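Long-range contact in carbohydrate-binding protein (Flavonifractor plautii, PDB 6N1B), which probably removes the acetyl group from the N-acetylgalactosamine of the blood group A antigen, and binds the blood group B trisaccharide: residues 152-156 against 183-189. Sequence-based numbering, arbitrary orientation.
Sequences LRISY and RQVADGE
Arg153 reaches Gly188 with an extended side chain, and the end of its guanidinium, NH1 and NH2 together, grips a single carbonyl oxygen. Arg153 NH2 and NH1 both donate hydrogen bonds to Gly188 O, at 3.0 and 3.1 Å, and that oxygen sits almost in the guanidinium plane. The group is held further by Glu108, through a salt bridge, and by the carbonyl of Trp161. Ile154 contributes its backbone: Ile154 O meets Val185 CG1 at 3.4 Å. Arg153 and Ile154 lie near the end of strand 148-155, an inner strand of a four-stranded antiparallel sheet, one blade of a fold that resembles a beta-propeller, while 185-186 pairs with strand 163-164 in a separate two-stranded antiparallel sheet laid against it. The ring of Tyr156, just beyond the strand, receives Arg183 CA over one face in a CH-pi contact, 3.8 Å from the centroid. Tyr156 CD2 also packs on Val185 CG1 at 3.9 Å. Bent at chi3 (51°), the Arg183 side chain folds back until Tyr156 CD1 lies over one guanidinium face, the tyrosine ring and guanidinium planes 65° apart. Arg183 NH2 bonds weakly to Tyr156 O at 3.4 Å and more firmly to Asp130 O, and a water accepts from Arg183 NE.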
ATOM      1  N   LEU A 152      -0.245  -9.244 -11.042  1.00  8.90           N
ATOM      2  CA  LEU A 152      -1.137  -8.179 -11.535  1.00  8.70           C
ATOM      3  C   LEU A 152      -2.466  -8.765 -11.981  1.00  8.27           C
ATOM      4  O   LEU A 152      -2.499  -9.795 -12.729  1.00  9.45           O
ATOM      5  CB  LEU A 152      -0.468  -7.496 -12.697  1.00  8.85           C
ATOM      6  CG  LEU A 152      -1.268  -6.533 -13.561  1.00  9.34           C
ATOM      7  CD1 LEU A 152      -1.780  -5.320 -12.775  1.00  9.53           C
ATOM      8  CD2 LEU A 152      -0.450  -6.076 -14.755  1.00 10.95           C
ATOM      9  N   ARG A 153      -3.533  -8.130 -11.506  1.00  8.41           N
ATOM     10  CA  ARG A 153      -4.893  -8.387 -12.068  1.00  9.39           C
ATOM     11  C   ARG A 153      -5.459  -7.020 -12.435  1.00  8.41           C
ATOM     12  O   ARG A 153      -5.310  -6.043 -11.717  1.00  9.13           O
ATOM     13  CB  ARG A 153      -5.817  -9.049 -11.015  1.00  9.38           C
ATOM     14  CG  ARG A 153      -5.529 -10.559 -10.837  1.00 10.18           C
ATOM     15  CD  ARG A 153      -6.363 -11.161  -9.698  1.00  9.95           C
ATOM     16  NE  ARG A 153      -6.111 -12.592  -9.550  1.00 10.81           N
ATOM     17  CZ  ARG A 153      -6.831 -13.586 -10.075  1.00 10.37           C
ATOM     18  NH1 ARG A 153      -7.910 -13.348 -10.790  1.00 11.70           N
ATOM     19  NH2 ARG A 153      -6.457 -14.858  -9.853  1.00 11.39           N
ATOM     20  N   ILE A 154      -6.184  -6.998 -13.585  1.00  9.02           N
ATOM     21  CA  ILE A 154      -6.761  -5.761 -14.134  1.00  8.93           C
ATOM     22  C   ILE A 154      -8.292  -5.887 -14.131  1.00  8.82           C
ATOM     23  O   ILE A 154      -8.846  -7.018 -14.268  1.00  9.10           O
ATOM     24  CB  ILE A 154      -6.236  -5.583 -15.579  1.00  9.59           C
ATOM     25  CG1 ILE A 154      -4.732  -5.308 -15.564  1.00  9.29           C
ATOM     26  CG2 ILE A 154      -6.988  -4.510 -16.382  1.00 11.49           C
ATOM     27  CD1 ILE A 154      -4.012  -5.478 -16.878  1.00  9.28           C
ATOM     28  N   SER A 155      -8.971  -4.732 -13.958  1.00  8.68           N
ATOM     29  CA  SER A 155     -10.421  -4.761 -14.042  1.00  8.68           C
ATOM     30  C   SER A 155     -10.913  -3.564 -14.855  1.00  8.40           C
ATOM     31  O   SER A 155     -10.407  -2.430 -14.688  1.00  9.77           O
ATOM     32  CB  SER A 155     -11.041  -4.684 -12.636  1.00 10.13           C
ATOM     33  OG  SER A 155     -12.476  -4.757 -12.644  1.00 10.15           O
ATOM     34  N   TYR A 156     -11.945  -3.841 -15.676  1.00  9.83           N
ATOM     35  CA  TYR A 156     -12.714  -2.848 -16.352  1.00 10.29           C
ATOM     36  C   TYR A 156     -13.996  -2.385 -15.615  1.00  9.99           C
ATOM     37  O   TYR A 156     -14.442  -1.224 -15.824  1.00 11.03           O
ATOM     38  CB  TYR A 156     -13.067  -3.281 -17.755  1.00  9.88           C
ATOM     39  CG  TYR A 156     -11.936  -3.598 -18.665  1.00  9.48           C
ATOM     40  CD1 TYR A 156     -11.146  -2.535 -19.185  1.00  9.18           C
ATOM     41  CD2 TYR A 156     -11.599  -4.846 -19.073  1.00 10.74           C
ATOM     42  CE1 TYR A 156     -10.149  -2.797 -20.132  1.00  9.76           C
ATOM     43  CE2 TYR A 156     -10.597  -5.133 -20.029  1.00 10.76           C
ATOM     44  CZ  TYR A 156      -9.878  -4.076 -20.568  1.00 10.12           C
ATOM     45  OH  TYR A 156      -8.906  -4.299 -21.507  1.00 11.35           O
ATOM     46  N   ARG A 183     -14.080  -5.127 -23.281  1.00 11.87           N
ATOM     47  CA  ARG A 183     -13.776  -4.648 -21.909  1.00 11.40           C
ATOM     48  C   ARG A 183     -14.218  -5.697 -20.907  1.00 12.88           C
ATOM     49  O   ARG A 183     -15.050  -5.487 -20.049  1.00 13.98           O
ATOM     50  CB  ARG A 183     -14.410  -3.318 -21.593  1.00 12.09           C
ATOM     51  CG  ARG A 183     -13.939  -2.167 -22.424  1.00 13.94           C
ATOM     52  CD  ARG A 183     -14.598  -0.798 -22.065  1.00 14.10           C
ATOM     53  NE  ARG A 183     -14.554  -0.466 -20.666  1.00 13.11           N
ATOM     54  CZ  ARG A 183     -13.515   0.037 -20.067  1.00 13.03           C
ATOM     55  NH1 ARG A 183     -12.424   0.342 -20.804  1.00 14.20           N
ATOM     56  NH2 ARG A 183     -13.492   0.198 -18.784  1.00 13.56           N
ATOM     57  N   GLN A 184     -13.575  -6.858 -21.035  1.00 12.14           N
ATOM     58  CA  GLN A 184     -13.799  -8.004 -20.148  1.00 11.39           C
ATOM     59  C   GLN A 184     -12.465  -8.657 -19.811  1.00 10.42           C
ATOM     60  O   GLN A 184     -11.479  -8.427 -20.521  1.00 10.20           O
ATOM     61  CB  GLN A 184     -14.737  -9.009 -20.786  1.00 11.54           C
ATOM     62  CG  GLN A 184     -16.109  -8.513 -21.152  1.00 13.92           C
ATOM     63  CD  GLN A 184     -17.041  -9.656 -21.615  1.00 17.87           C
ATOM     64  OE1 GLN A 184     -17.540 -10.472 -20.810  1.00 19.67           O
ATOM     65  NE2 GLN A 184     -17.310  -9.682 -22.891  1.00 17.70           N
ATOM     66  N   VAL A 185     -12.467  -9.405 -18.746  1.00 10.04           N
ATOM     67  CA  VAL A 185     -11.299 -10.160 -18.256  1.00 10.32           C
ATOM     68  C   VAL A 185     -11.664 -11.596 -18.029  1.00 11.77           C
ATOM     69  O   VAL A 185     -12.808 -11.899 -17.708  1.00 13.12           O
ATOM     70  CB  VAL A 185     -10.679  -9.523 -16.986  1.00 10.89           C
ATOM     71  CG1 VAL A 185     -10.296  -8.058 -17.183  1.00 11.40           C
ATOM     72  CG2 VAL A 185     -11.550  -9.667 -15.748  1.00 12.05           C
ATOM     73  N   ALA A 186     -10.649 -12.463 -17.996  1.00 12.24           N
ATOM     74  CA  ALA A 186     -10.735 -13.776 -17.402  1.00 11.85           C
ATOM     75  C   ALA A 186     -10.348 -13.582 -15.932  1.00 11.60           C
ATOM     76  O   ALA A 186      -9.258 -13.019 -15.673  1.00 11.64           O
ATOM     77  CB  ALA A 186      -9.783 -14.703 -18.177  1.00 13.08           C
ATOM     78  N   ASP A 187     -11.193 -14.058 -15.020  1.00 13.51           N
ATOM     79  CA  ASP A 187     -10.930 -13.828 -13.646  1.00 11.44           C
ATOM     80  C   ASP A 187     -10.916 -15.056 -12.722  1.00 12.39           C
ATOM     81  O   ASP A 187     -11.267 -14.935 -11.555  1.00 17.04           O
ATOM     82  CB  ASP A 187     -11.911 -12.788 -13.040  1.00 15.45           C
ATOM     83  CG  ASP A 187     -13.312 -13.346 -12.795  1.00 18.99           C
ATOM     84  OD1 ASP A 187     -13.718 -14.298 -13.522  1.00 20.71           O
ATOM     85  OD2 ASP A 187     -14.048 -12.763 -11.924  1.00 17.69           O
ATOM     86  N   GLY A 188     -10.494 -16.186 -13.293  1.00 12.48           N
ATOM     87  CA  GLY A 188     -10.319 -17.382 -12.497  1.00 13.56           C
ATOM     88  C   GLY A 188      -9.125 -17.341 -11.601  1.00 12.93           C
ATOM     89  O   GLY A 188      -8.337 -16.369 -11.552  1.00 13.33           O
ATOM     90  N   GLU A 189      -8.977 -18.424 -10.833  1.00 16.03           N
ATOM     91  CA  GLU A 189      -7.917 -18.495  -9.892  1.00 16.30           C
ATOM     92  C   GLU A 189      -6.578 -18.343 -10.451  1.00 16.88           C
ATOM     93  O   GLU A 189      -5.721 -17.810  -9.741  1.00 20.46           O
ATOM     94  CB  GLU A 189      -7.960 -19.787  -9.107  1.00 20.09           C
ATOM     95  CG  GLU A 189      -9.214 -20.059  -8.347  1.00 29.77           C
ATOM     96  CD  GLU A 189      -9.028 -21.286  -7.428  1.00 41.40           C
ATOM     97  OE1 GLU A 189      -8.350 -22.290  -7.891  1.00 92.86           O
ATOM     98  OE2 GLU A 189      -9.441 -21.062  -6.215  1.00 55.69           O
TER
HETATM   99  O   HOH W   1     -16.512  -1.395 -18.588  1.00 31.24           O